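Endoglucanase A (Clostridium acetobutylicum, PDB 3IK2) is a family 44 glycoside hydrolase that, as an endo-1,4-beta-glucanase, probably hydrolyses internal beta-1,4-glucosidic bonds in cellulose and related glucans. Local coordinates at residues G39-G44 with E61-W66; A54-K59 with T187-H192; V109-S114 with K127-E132. All blocks are in the same frame, centred on the assembly; numbering follows the deposited sequence.

Contact 1: G39-G44 with E61-W66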
ATOM      1  N   GLY A  39       4.325  -7.691  -6.332  1.00  6.09           N
ATOM      2  CA  GLY A  39       5.772  -7.463  -6.223  1.00  5.80           C
ATOM      3  C   GLY A  39       6.529  -8.175  -7.346  1.00  6.91           C
ATOM      4  O   GLY A  39       5.940  -8.660  -8.324  1.00  5.62           O
ATOM      5  N   ASN A  40       7.845  -8.260  -7.186  1.00  6.85           N
ATOM      6  CA  ASN A  40       8.707  -8.715  -8.250  1.00  6.97           C
ATOM      7  C   ASN A  40       8.441 -10.109  -8.763  1.00  6.70           C
ATOM      8  O   ASN A  40       8.684 -10.371  -9.926  1.00  6.34           O
ATOM      9  CB  ASN A  40      10.168  -8.580  -7.808  1.00  7.31           C
ATOM     10  CG  ASN A  40      10.589  -7.140  -7.697  1.00  7.35           C
ATOM     11  OD1 ASN A  40       9.871  -6.250  -8.147  1.00  4.32           O
ATOM     12  ND2 ASN A  40      11.740  -6.896  -7.069  1.00  7.57           N
ATOM     13  N   ARG A  41       7.963 -10.992  -7.884  1.00  7.50           N
ATOM     14  CA  ARG A  41       7.716 -12.401  -8.219  1.00  7.26           C
ATOM     15  C   ARG A  41       6.484 -12.582  -9.063  1.00  7.54           C
ATOM     16  O   ARG A  41       6.327 -13.623  -9.702  1.00  8.41           O
ATOM     17  CB  ARG A  41       7.604 -13.258  -6.953  1.00  7.49           C
ATOM     18  CG  ARG A  41       8.965 -13.730  -6.364  1.00  8.25           C
ATOM     19  CD  ARG A  41       9.484 -14.911  -7.210  1.00  8.30           C
ATOM     20  NE  ARG A  41      10.703 -15.563  -6.701  1.00  6.54           N
ATOM     21  CZ  ARG A  41      11.116 -16.785  -7.084  1.00  6.89           C
ATOM     22  NH1 ARG A  41      10.423 -17.507  -7.967  1.00  9.21           N
ATOM     23  NH2 ARG A  41      12.213 -17.306  -6.569  1.00  8.26           N
ATOM     24  N   SER A  42       5.615 -11.565  -9.077  1.00  7.36           N
ATOM     25  CA  SER A  42       4.363 -11.587  -9.837  1.00  7.03           C
ATOM     26  C   SER A  42       4.592 -11.587 -11.329  1.00  7.02           C
ATOM     27  O   SER A  42       3.848 -12.229 -12.069  1.00  8.09           O
ATOM     28  CB  SER A  42       3.433 -10.408  -9.436  1.00  5.93           C
ATOM     29  OG  SER A  42       3.937  -9.140  -9.874  1.00  7.39           O
ATOM     30  N   THR A  43       5.630 -10.890 -11.788  1.00  7.55           N
ATOM     31  CA  THR A  43       5.767 -10.600 -13.235  1.00  7.06           C
ATOM     32  C   THR A  43       5.853 -11.875 -14.069  1.00  8.13           C
ATOM     33  O   THR A  43       5.230 -11.990 -15.150  1.00  8.60           O
ATOM     34  CB  THR A  43       6.990  -9.720 -13.508  1.00  7.29           C
ATOM     35  OG1 THR A  43       6.850  -8.483 -12.806  1.00  2.99           O
ATOM     36  CG2 THR A  43       7.168  -9.453 -15.012  1.00  6.63           C
ATOM     37  N   GLY A  44       6.638 -12.833 -13.579  1.00  8.28           N
ATOM     38  CA  GLY A  44       6.827 -14.078 -14.296  1.00  8.49           C
ATOM     39  C   GLY A  44       6.155 -15.289 -13.671  1.00  8.74           C
ATOM     40  O   GLY A  44       6.497 -16.438 -14.026  1.00  9.91           O
ATOM     41  N   GLU A  61      16.344 -17.044 -10.836  1.00  8.41           N
ATOM     42  CA  GLU A  61      15.976 -18.428 -10.502  1.00  8.71           C
ATOM     43  C   GLU A  61      14.494 -18.752 -10.741  1.00  9.14           C
ATOM     44  O   GLU A  61      13.581 -18.049 -10.239  1.00  8.03           O
ATOM     45  CB  GLU A  61      16.357 -18.735  -9.058  1.00  8.49           C
ATOM     46  CG  GLU A  61      16.102 -20.171  -8.640  1.00 10.65           C
ATOM     47  CD  GLU A  61      16.499 -20.409  -7.210  1.00 12.85           C
ATOM     48  OE1 GLU A  61      17.705 -20.590  -6.983  1.00 13.92           O
ATOM     49  OE2 GLU A  61      15.609 -20.386  -6.323  1.00 12.90           O
ATOM     50  N   SER A  62      14.280 -19.820 -11.508  1.00  8.69           N
ATOM     51  CA  SER A  62      12.952 -20.362 -11.750  1.00  8.97           C
ATOM     52  C   SER A  62      12.721 -21.517 -10.786  1.00  9.16           C
ATOM     53  O   SER A  62      13.512 -22.470 -10.728  1.00  7.66           O
ATOM     54  CB  SER A  62      12.822 -20.848 -13.186  1.00  8.88           C
ATOM     55  OG  SER A  62      12.569 -19.763 -14.046  1.00  8.93           O
ATOM     56  N   ASP A  63      11.627 -21.432 -10.036  1.00  8.74           N
ATOM     57  CA  ASP A  63      11.471 -22.305  -8.898  1.00  9.12           C
ATOM     58  C   ASP A  63      10.035 -22.321  -8.348  1.00  8.94           C
ATOM     59  O   ASP A  63       9.108 -21.691  -8.899  1.00  9.79           O
ATOM     60  CB  ASP A  63      12.486 -21.912  -7.798  1.00  8.40           C
ATOM     61  CG  ASP A  63      12.270 -20.496  -7.296  1.00  9.11           C
ATOM     62  OD1 ASP A  63      11.134 -19.987  -7.453  1.00  8.95           O
ATOM     63  OD2 ASP A  63      13.220 -19.886  -6.759  1.00  8.27           O
ATOM     64  N   ASN A  64       9.870 -23.035  -7.246  1.00  8.12           N
ATOM     65  CA  ASN A  64       8.570 -23.202  -6.611  1.00  8.96           C
ATOM     66  C   ASN A  64       8.370 -22.203  -5.452  1.00  8.28           C
ATOM     67  O   ASN A  64       7.571 -22.448  -4.564  1.00  8.38           O
ATOM     68  CB  ASN A  64       8.444 -24.631  -6.062  1.00  9.18           C
ATOM     69  CG  ASN A  64       9.424 -24.903  -4.891  1.00 10.22           C
ATOM     70  OD1 ASN A  64      10.235 -24.054  -4.524  1.00  9.94           O
ATOM     71  ND2 ASN A  64       9.334 -26.086  -4.310  1.00 12.81           N
ATOM     72  N   TYR A  65       9.087 -21.082  -5.478  1.00  8.28           N
ATOM     73  CA  TYR A  65       9.105 -20.134  -4.356  1.00  8.36           C
ATOM     74  C   TYR A  65       7.698 -19.704  -3.900  1.00  8.01           C
ATOM     75  O   TYR A  65       7.385 -19.688  -2.704  1.00  7.40           O
ATOM     76  CB  TYR A  65       9.960 -18.902  -4.709  1.00  8.85           C
ATOM     77  CG  TYR A  65       9.942 -17.816  -3.641  1.00  9.49           C
ATOM     78  CD1 TYR A  65      10.701 -17.944  -2.478  1.00 11.20           C
ATOM     79  CD2 TYR A  65       9.166 -16.647  -3.809  1.00  8.81           C
ATOM     80  CE1 TYR A  65      10.683 -16.941  -1.484  1.00 11.10           C
ATOM     81  CE2 TYR A  65       9.129 -15.656  -2.838  1.00  7.59           C
ATOM     82  CZ  TYR A  65       9.884 -15.809  -1.671  1.00 10.30           C
ATOM     83  OH  TYR A  65       9.859 -14.821  -0.707  1.00 10.55           O
ATOM     84  N   TRP A  66       6.844 -19.354  -4.859  1.00  7.66           N
ATOM     85  CA  TRP A  66       5.502 -18.917  -4.484  1.00  7.70           C
ATOM     86  C   TRP A  66       4.620 -20.055  -3.906  1.00  7.78           C
ATOM     87  O   TRP A  66       3.822 -19.807  -2.991  1.00  7.88           O
ATOM     88  CB  TRP A  66       4.828 -18.073  -5.595  1.00  6.55           C
ATOM     89  CG  TRP A  66       4.928 -16.574  -5.304  1.00  7.03           C
ATOM     90  CD1 TRP A  66       5.744 -15.981  -4.371  1.00  6.57           C
ATOM     91  CD2 TRP A  66       4.213 -15.497  -5.954  1.00  4.91           C
ATOM     92  NE1 TRP A  66       5.569 -14.618  -4.389  1.00  6.26           N
ATOM     93  CE2 TRP A  66       4.644 -14.289  -5.349  1.00  4.75           C
ATOM     94  CE3 TRP A  66       3.266 -15.437  -6.990  1.00  4.77           C
ATOM     95  CZ2 TRP A  66       4.153 -13.010  -5.744  1.00  4.30           C
ATOM     96  CZ3 TRP A  66       2.766 -14.163  -7.382  1.00  5.10           C
ATOM     97  CH2 TRP A  66       3.225 -12.970  -6.763  1.00  6.32           C
TER
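R41 and D63 form a two-pronged salt bridge that, with aromatic packing beside it, ties the loop following barrel strand 34-37 to strand 61-63 and the start of helix 65-69. The guanidinium meets the carboxylate end-on: NH1 of R41 reaches OD1 of D63 at 2.6 Å and NH2 of R41 reaches OD2 of D63 at 2.8 Å. The second bond is the straighter (160°), lies in the guanidinium plane and uses the syn lone pair of OD2. The first is tilted, although the two planes differ by only 17°. D63 OD1 is shared, since the backbone N of Y65 binds it at 3.0 Å from the face of the carboxylate opposite to R41 NH1, and R41 NH1 is further held by S52 OG. Two residues, D63 and S52, thus hold the guanidinium.

Carbon contacts pack the arginine along its length: Y65 CB lies over one face of the guanidinium, toward its rim, 3.3 Å from R41 NH2, while CB of R41 sits over the five-membered ring of W66 in a CH-pi contact, 3.8 Å from its centroid. The bend at chi2 (-78°) turns the R41 chain from the indole toward D63. At the six-membered ring of the same indole, S42 CB touches W66 CH2 at 3.7 Å. The D63-to-Y65 bond defines an Asx turn at the entrance to helix 65-69, here built into a beta-alpha loop of a TIM-like barrel.

Contact 2: A54-K59 with T187-H192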
ATOM      1  N   ALA A  54      12.598 -15.355  -9.867  1.00  7.99           N
ATOM      2  CA  ALA A  54      13.056 -14.303  -8.953  1.00  8.84           C
ATOM      3  C   ALA A  54      13.567 -13.051  -9.667  1.00  9.26           C
ATOM      4  O   ALA A  54      13.616 -11.973  -9.057  1.00  9.76           O
ATOM      5  CB  ALA A  54      14.146 -14.837  -7.980  1.00  6.94           C
ATOM      6  N   GLY A  55      13.935 -13.183 -10.944  1.00  8.84           N
ATOM      7  CA  GLY A  55      14.603 -12.087 -11.638  1.00  9.01           C
ATOM      8  C   GLY A  55      15.911 -11.781 -10.918  1.00  9.72           C
ATOM      9  O   GLY A  55      16.510 -12.644 -10.254  1.00  8.10           O
ATOM     10  N   THR A  56      16.360 -10.538 -11.025  1.00 10.92           N
ATOM     11  CA  THR A  56      17.663 -10.204 -10.482  1.00 10.92           C
ATOM     12  C   THR A  56      17.725 -10.132  -8.944  1.00 10.98           C
ATOM     13  O   THR A  56      18.815 -10.007  -8.414  1.00 10.28           O
ATOM     14  CB  THR A  56      18.250  -8.948 -11.148  1.00 11.88           C
ATOM     15  OG1 THR A  56      17.340  -7.846 -10.969  1.00 11.74           O
ATOM     16  CG2 THR A  56      18.509  -9.237 -12.659  1.00  7.99           C
ATOM     17  N   ASP A  57      16.579 -10.210  -8.250  1.00 10.55           N
ATOM     18  CA  ASP A  57      16.587 -10.346  -6.768  1.00 11.67           C
ATOM     19  C   ASP A  57      17.238 -11.660  -6.320  1.00 11.11           C
ATOM     20  O   ASP A  57      17.766 -11.741  -5.218  1.00 11.54           O
ATOM     21  CB  ASP A  57      15.173 -10.323  -6.140  1.00 11.70           C
ATOM     22  CG  ASP A  57      14.442  -9.000  -6.349  1.00 13.68           C
ATOM     23  OD1 ASP A  57      15.109  -8.026  -6.705  1.00 14.46           O
ATOM     24  OD2 ASP A  57      13.191  -8.943  -6.157  1.00 15.58           O
ATOM     25  N   TRP A  58      17.172 -12.688  -7.161  1.00 10.14           N
ATOM     26  CA  TRP A  58      17.728 -13.981  -6.791  1.00 10.27           C
ATOM     27  C   TRP A  58      18.086 -14.826  -8.005  1.00 10.08           C
ATOM     28  O   TRP A  58      17.414 -15.818  -8.311  1.00  9.16           O
ATOM     29  CB  TRP A  58      16.773 -14.744  -5.863  1.00 10.02           C
ATOM     30  CG  TRP A  58      17.464 -15.754  -4.991  1.00 11.09           C
ATOM     31  CD1 TRP A  58      17.436 -17.097  -5.122  1.00 10.85           C
ATOM     32  CD2 TRP A  58      18.294 -15.475  -3.852  1.00 11.39           C
ATOM     33  NE1 TRP A  58      18.172 -17.688  -4.117  1.00 11.00           N
ATOM     34  CE2 TRP A  58      18.703 -16.713  -3.321  1.00 10.44           C
ATOM     35  CE3 TRP A  58      18.702 -14.295  -3.211  1.00 11.20           C
ATOM     36  CZ2 TRP A  58      19.528 -16.815  -2.188  1.00 10.81           C
ATOM     37  CZ3 TRP A  58      19.519 -14.395  -2.085  1.00 10.49           C
ATOM     38  CH2 TRP A  58      19.917 -15.651  -1.584  1.00 11.16           C
ATOM     39  N   LYS A  59      19.140 -14.390  -8.694  1.00 10.08           N
ATOM     40  CA  LYS A  59      19.880 -15.211  -9.670  1.00 10.30           C
ATOM     41  C   LYS A  59      19.068 -15.697 -10.852  1.00 10.08           C
ATOM     42  O   LYS A  59      19.406 -16.728 -11.456  1.00  9.46           O
ATOM     43  CB  LYS A  59      20.554 -16.409  -8.999  1.00 10.68           C
ATOM     44  CG  LYS A  59      21.671 -16.024  -8.078  1.00 12.56           C
ATOM     45  CD  LYS A  59      21.355 -16.338  -6.648  1.00 15.33           C
ATOM     46  CE  LYS A  59      22.573 -16.055  -5.753  1.00 16.55           C
ATOM     47  NZ  LYS A  59      22.048 -15.625  -4.440  1.00 17.82           N
ATOM     48  N   THR A 187      14.913  -5.655 -13.232  1.00  8.73           N
ATOM     49  CA  THR A 187      14.417  -6.697 -12.359  1.00  8.10           C
ATOM     50  C   THR A 187      14.261  -8.032 -13.129  1.00  7.83           C
ATOM     51  O   THR A 187      14.625  -9.115 -12.598  1.00  7.42           O
ATOM     52  CB  THR A 187      13.080  -6.305 -11.705  1.00  8.01           C
ATOM     53  OG1 THR A 187      13.260  -5.131 -10.912  1.00  7.64           O
ATOM     54  CG2 THR A 187      12.560  -7.452 -10.787  1.00  7.52           C
ATOM     55  N   HIS A 188      13.721  -7.937 -14.347  1.00  6.83           N
ATOM     56  CA  HIS A 188      13.432  -9.096 -15.215  1.00  7.50           C
ATOM     57  C   HIS A 188      14.060  -9.025 -16.628  1.00  8.36           C
ATOM     58  O   HIS A 188      13.324  -9.129 -17.641  1.00  8.41           O
ATOM     59  CB  HIS A 188      11.904  -9.311 -15.340  1.00  6.51           C
ATOM     60  CG  HIS A 188      11.238  -9.646 -14.040  1.00  5.45           C
ATOM     61  ND1 HIS A 188      11.441 -10.846 -13.386  1.00  4.91           N
ATOM     62  CD2 HIS A 188      10.424  -8.918 -13.248  1.00  3.99           C
ATOM     63  CE1 HIS A 188      10.741 -10.857 -12.267  1.00  7.55           C
ATOM     64  NE2 HIS A 188      10.108  -9.701 -12.165  1.00  6.49           N
ATOM     65  N   PRO A 189      15.416  -8.919 -16.707  1.00  8.74           N
ATOM     66  CA  PRO A 189      16.093  -8.810 -18.014  1.00  8.72           C
ATOM     67  C   PRO A 189      15.812 -10.007 -18.914  1.00  8.98           C
ATOM     68  O   PRO A 189      15.787  -9.879 -20.139  1.00  8.82           O
ATOM     69  CB  PRO A 189      17.586  -8.767 -17.646  1.00  8.32           C
ATOM     70  CG  PRO A 189      17.676  -9.320 -16.257  1.00  7.97           C
ATOM     71  CD  PRO A 189      16.390  -8.909 -15.593  1.00  8.87           C
ATOM     72  N   LEU A 190      15.571 -11.163 -18.308  1.00  8.86           N
ATOM     73  CA  LEU A 190      15.320 -12.372 -19.106  1.00  8.54           C
ATOM     74  C   LEU A 190      13.907 -12.426 -19.708  1.00  8.16           C
ATOM     75  O   LEU A 190      13.669 -13.117 -20.722  1.00  8.23           O
ATOM     76  CB  LEU A 190      15.615 -13.615 -18.261  1.00  7.80           C
ATOM     77  CG  LEU A 190      16.951 -14.328 -18.443  1.00 11.58           C
ATOM     78  CD1 LEU A 190      18.156 -13.421 -18.690  1.00  8.16           C
ATOM     79  CD2 LEU A 190      17.180 -15.356 -17.301  1.00  7.87           C
ATOM     80  N   ILE A 191      12.986 -11.694 -19.090  1.00  7.11           N
ATOM     81  CA  ILE A 191      11.615 -11.569 -19.606  1.00  7.21           C
ATOM     82  C   ILE A 191      11.533 -10.389 -20.578  1.00  7.44           C
ATOM     83  O   ILE A 191      10.923 -10.479 -21.631  1.00  7.59           O
ATOM     84  CB  ILE A 191      10.599 -11.348 -18.410  1.00  6.56           C
ATOM     85  CG1 ILE A 191      10.623 -12.525 -17.434  1.00  6.10           C
ATOM     86  CG2 ILE A 191       9.137 -11.025 -18.875  1.00  5.22           C
ATOM     87  CD1 ILE A 191       9.532 -12.428 -16.357  1.00  7.09           C
ATOM     88  N   HIS A 192      12.131  -9.267 -20.182  1.00  7.97           N
ATOM     89  CA  HIS A 192      11.914  -7.993 -20.846  1.00  7.91           C
ATOM     90  C   HIS A 192      13.229  -7.174 -20.927  1.00  8.67           C
ATOM     91  O   HIS A 192      13.338  -6.136 -20.253  1.00  8.53           O
ATOM     92  CB  HIS A 192      10.816  -7.202 -20.100  1.00  7.97           C
ATOM     93  CG  HIS A 192      10.297  -6.013 -20.846  1.00  5.94           C
ATOM     94  ND1 HIS A 192      11.051  -4.869 -21.043  1.00  3.56           N
ATOM     95  CD2 HIS A 192       9.091  -5.776 -21.428  1.00  5.81           C
ATOM     96  CE1 HIS A 192      10.327  -3.979 -21.704  1.00  4.09           C
ATOM     97  NE2 HIS A 192       9.140  -4.510 -21.964  1.00  5.52           N
TER
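T187 meets T56 where two beta-alpha loops of the TIM-like barrel come together, one following strand 34-37 and the other following strand 174-177. T187 ends helix 184-187, and its carbonyl carries the contact: O of T187 accepts from N of T56 at 2.7 Å, with an N-H...O angle of 159° and the donor tilted 17° from the carbonyl plane. CA of G55 approaches the same oxygen at 3.1 Å in a CA-H...O contact. The backbones can close in this way because G55, at a positive phi of 61°, has no side chain to place between them. The hydroxyl of T56 lies between its own backbone N and carbonyl carbon and is hydrogen-bonded to S186 O, so T56 grips the helix end through two successive carbonyls.

H188 is the first residue to leave the helical conformation. Its CB points away from 54-59, yet the ring turns back, bringing ND1 of H188 to 3.8 Å from CA of G55. CG2 of T187 sits over one face of this imidazole, toward its rim, while NE2 of H188 is hydrogen-bonded to N40 O, which fixes the ring's direction.

P189 then gives the apolar edge of the contact: CD of P189 lies 3.6 Å from CG2 of T56, the methyl that stands beside the threonine's backbone N. L190 and I191 turn elsewhere, packing on W128 of strand 128-132. The turn they belong to closes on one oxygen, as H188 O accepts from I191 N at 3.0 Å and from H192 N at 2.8 Å.

Contact 3: V109-S114 with K127-E132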
ATOM      1  N   VAL A 109       6.250 -15.889 -18.675  1.00  8.06           N
ATOM      2  CA  VAL A 109       6.154 -16.434 -17.314  1.00  7.50           C
ATOM      3  C   VAL A 109       6.927 -17.747 -17.295  1.00  7.71           C
ATOM      4  O   VAL A 109       7.083 -18.362 -18.346  1.00  8.12           O
ATOM      5  CB  VAL A 109       4.695 -16.674 -16.846  1.00  7.13           C
ATOM      6  CG1 VAL A 109       3.937 -15.370 -16.779  1.00  4.93           C
ATOM      7  CG2 VAL A 109       3.961 -17.730 -17.750  1.00  6.21           C
ATOM      8  N   ALA A 110       7.408 -18.162 -16.119  1.00  8.22           N
ATOM      9  CA  ALA A 110       8.301 -19.331 -16.010  1.00  7.94           C
ATOM     10  C   ALA A 110       7.609 -20.565 -16.514  1.00  9.05           C
ATOM     11  O   ALA A 110       6.444 -20.836 -16.150  1.00  8.51           O
ATOM     12  CB  ALA A 110       8.765 -19.542 -14.598  1.00  7.57           C
ATOM     13  N   ALA A 111       8.306 -21.294 -17.388  1.00  9.68           N
ATOM     14  CA  ALA A 111       7.824 -22.582 -17.849  1.00 10.86           C
ATOM     15  C   ALA A 111       8.226 -23.729 -16.884  1.00 11.45           C
ATOM     16  O   ALA A 111       7.601 -24.763 -16.861  1.00 11.35           O
ATOM     17  CB  ALA A 111       8.320 -22.854 -19.259  1.00 11.05           C
ATOM     18  N   ASP A 112       9.254 -23.547 -16.070  1.00 12.48           N
ATOM     19  CA  ASP A 112       9.734 -24.676 -15.252  1.00 13.42           C
ATOM     20  C   ASP A 112      10.273 -24.250 -13.886  1.00 13.25           C
ATOM     21  O   ASP A 112      10.055 -23.116 -13.450  1.00 13.84           O
ATOM     22  CB  ASP A 112      10.739 -25.568 -16.027  1.00 12.92           C
ATOM     23  CG  ASP A 112      11.988 -24.792 -16.532  1.00 15.11           C
ATOM     24  OD1 ASP A 112      12.569 -23.966 -15.794  1.00 11.43           O
ATOM     25  OD2 ASP A 112      12.398 -25.042 -17.698  1.00 18.74           O
ATOM     26  N   GLN A 113      10.928 -25.185 -13.201  1.00 12.74           N
ATOM     27  CA  GLN A 113      11.596 -24.908 -11.938  1.00 12.30           C
ATOM     28  C   GLN A 113      13.045 -25.311 -12.047  1.00 12.14           C
ATOM     29  O   GLN A 113      13.567 -25.944 -11.133  1.00 11.95           O
ATOM     30  CB  GLN A 113      10.955 -25.686 -10.790  1.00 11.66           C
ATOM     31  CG  GLN A 113       9.536 -25.257 -10.488  1.00 12.62           C
ATOM     32  CD  GLN A 113       8.876 -26.097  -9.399  1.00 13.35           C
ATOM     33  OE1 GLN A 113       9.555 -26.832  -8.657  1.00 13.58           O
ATOM     34  NE2 GLN A 113       7.550 -25.953  -9.266  1.00 11.33           N
ATOM     35  N   SER A 114      13.695 -24.932 -13.143  1.00 12.15           N
ATOM     36  CA  SER A 114      15.063 -25.398 -13.425  1.00 13.29           C
ATOM     37  C   SER A 114      16.156 -24.626 -12.703  1.00 13.27           C
ATOM     38  O   SER A 114      17.318 -24.892 -12.934  1.00 14.03           O
ATOM     39  CB  SER A 114      15.360 -25.472 -14.932  1.00 12.36           C
ATOM     40  OG  SER A 114      15.113 -24.228 -15.580  1.00 14.93           O
ATOM     41  N   LYS A 127      12.340 -21.987 -21.649  1.00 12.17           N
ATOM     42  CA  LYS A 127      12.273 -21.627 -20.230  1.00 12.30           C
ATOM     43  C   LYS A 127      11.061 -20.731 -19.890  1.00 11.46           C
ATOM     44  O   LYS A 127      10.769 -20.501 -18.711  1.00 11.83           O
ATOM     45  CB  LYS A 127      13.562 -20.904 -19.830  1.00 12.61           C
ATOM     46  CG  LYS A 127      14.601 -21.793 -19.152  1.00 15.96           C
ATOM     47  CD  LYS A 127      15.332 -22.651 -20.135  1.00 19.73           C
ATOM     48  CE  LYS A 127      15.859 -23.908 -19.497  1.00 20.21           C
ATOM     49  NZ  LYS A 127      16.400 -23.742 -18.135  1.00 22.42           N
ATOM     50  N   TRP A 128      10.369 -20.259 -20.931  1.00  9.99           N
ATOM     51  CA  TRP A 128       9.324 -19.259 -20.838  1.00  9.28           C
ATOM     52  C   TRP A 128       8.065 -19.634 -21.621  1.00  9.87           C
ATOM     53  O   TRP A 128       8.130 -20.192 -22.739  1.00  9.70           O
ATOM     54  CB  TRP A 128       9.868 -17.922 -21.347  1.00  8.57           C
ATOM     55  CG  TRP A 128      11.059 -17.450 -20.532  1.00  8.38           C
ATOM     56  CD1 TRP A 128      12.379 -17.512 -20.888  1.00  8.16           C
ATOM     57  CD2 TRP A 128      11.033 -16.902 -19.204  1.00  6.60           C
ATOM     58  NE1 TRP A 128      13.176 -17.039 -19.862  1.00  4.32           N
ATOM     59  CE2 TRP A 128      12.380 -16.644 -18.826  1.00  5.22           C
ATOM     60  CE3 TRP A 128      10.011 -16.615 -18.294  1.00  5.86           C
ATOM     61  CZ2 TRP A 128      12.728 -16.083 -17.578  1.00  6.66           C
ATOM     62  CZ3 TRP A 128      10.369 -16.075 -17.019  1.00  6.07           C
ATOM     63  CH2 TRP A 128      11.711 -15.818 -16.690  1.00  6.26           C
ATOM     64  N   LYS A 129       6.916 -19.350 -21.017  1.00  9.63           N
ATOM     65  CA  LYS A 129       5.636 -19.354 -21.721  1.00  9.12           C
ATOM     66  C   LYS A 129       5.254 -17.913 -22.043  1.00 10.23           C
ATOM     67  O   LYS A 129       5.479 -17.009 -21.240  1.00 11.12           O
ATOM     68  CB  LYS A 129       4.553 -20.006 -20.857  1.00  8.57           C
ATOM     69  CG  LYS A 129       4.827 -21.463 -20.472  1.00  7.08           C
ATOM     70  CD  LYS A 129       4.827 -22.442 -21.680  1.00  8.56           C
ATOM     71  CE  LYS A 129       5.159 -23.881 -21.238  1.00  6.28           C
ATOM     72  NZ  LYS A 129       5.188 -24.910 -22.347  1.00  6.86           N
ATOM     73  N   LYS A 130       4.723 -17.691 -23.239  1.00 11.27           N
ATOM     74  CA  LYS A 130       4.212 -16.386 -23.656  1.00 11.41           C
ATOM     75  C   LYS A 130       2.902 -16.029 -22.947  1.00 11.20           C
ATOM     76  O   LYS A 130       1.947 -16.821 -22.973  1.00 10.97           O
ATOM     77  CB  LYS A 130       3.864 -16.462 -25.149  1.00 12.29           C
ATOM     78  CG  LYS A 130       4.701 -15.711 -26.112  1.00 15.00           C
ATOM     79  CD  LYS A 130       4.621 -14.212 -25.886  1.00 20.51           C
ATOM     80  CE  LYS A 130       4.730 -13.407 -27.191  1.00 19.30           C
ATOM     81  NZ  LYS A 130       3.447 -12.680 -27.422  1.00 20.99           N
ATOM     82  N   VAL A 131       2.832 -14.811 -22.404  1.00 10.29           N
ATOM     83  CA  VAL A 131       1.582 -14.226 -21.934  1.00  9.65           C
ATOM     84  C   VAL A 131       0.799 -13.661 -23.115  1.00 10.04           C
ATOM     85  O   VAL A 131       1.352 -12.931 -23.946  1.00  9.82           O
ATOM     86  CB  VAL A 131       1.823 -13.049 -20.864  1.00  9.59           C
ATOM     87  CG1 VAL A 131       0.498 -12.370 -20.426  1.00  7.95           C
ATOM     88  CG2 VAL A 131       2.604 -13.538 -19.664  1.00  8.39           C
ATOM     89  N   GLU A 132      -0.486 -13.998 -23.169  1.00  9.94           N
ATOM     90  CA  GLU A 132      -1.467 -13.297 -23.990  1.00 10.48           C
ATOM     91  C   GLU A 132      -2.595 -12.843 -23.095  1.00 10.35           C
ATOM     92  O   GLU A 132      -2.944 -13.536 -22.141  1.00 10.87           O
ATOM     93  CB  GLU A 132      -2.049 -14.215 -25.064  1.00 10.67           C
ATOM     94  CG  GLU A 132      -1.025 -14.900 -25.939  1.00 12.59           C
ATOM     95  CD  GLU A 132      -0.361 -13.957 -26.920  1.00 14.11           C
ATOM     96  OE1 GLU A 132       0.740 -14.292 -27.366  1.00 16.47           O
ATOM     97  OE2 GLU A 132      -0.906 -12.873 -27.226  1.00 16.37           O
TER
HETATM   98  O   HOH W   1      11.644 -21.194 -16.128  1.00 13.80           O
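V109 and K129 are a hydrogen-bonded antiparallel pair in a small three-stranded mixed sheet, with strand 128-132 running between 108-110 and 149-151. The ladder is the tight part of the contact. N of V109 donates to O of K129 at 2.9 Å, the reciprocal bond is the straighter at 168°, and A110 with W128 forms the next, non-hydrogen-bonded pair. CG1 of V109 packs on CG2 of V131 at 3.7 Å, the other methyl of V109 lies against CB of K129, and the A111 methyl packs against the K127 carbonyl and K129 CE. The indole of W128 turns its edge to the neighbouring strand, CE3 of W128 standing 3.4 Å from V109 O. K129 sends its ammonium to D147 O; D147 and S149, the latter on the third strand, are ligands of the bound calcium ion, so the sheet borders that site.

Strand 108-110 ends at A110. A111 N still binds K127 O, from 47° above the carbonyl plane, and beyond it side chains and water make the link. D112 makes an Asx turn, its OD1 taking both N and OG of S114 on one carboxylate face. The bent chain of K127, folded at chi2 (77°) and chi4, carries NZ to S114 OG at 2.9 Å, while D112 OD2 stays 4.2 Å from K127 NZ, beyond a salt bridge. A glycerol, probably from the crystallisation liquor, also lies by D112. One water joins the segments, donating to OD1 of D112 at 2.9 Å and to K127 O at 2.8 Å.

How the contacts relate
All three contacts are only partly buried and lie on the same side of the chain's centre; their centres lie about 20 to 28 Å from that of the chain. Contacts 1 and 2 share the excursion after barrel strand 34-37, and their segments alternate along the chain; N40 joins them by bonding D57. Contact 3 lies farthest out, nested within the loop that contact 2 closes, and W128 is the point where the two meet. G44 O, bonded to A110 N, connects contacts 1 and 3. The chemistry of the three differs: charge and aromatic packing in contact 1, one main-chain bond with small apolar groups in contact 2, and a short antiparallel ladder fraying into hydrated polar groups in contact 3.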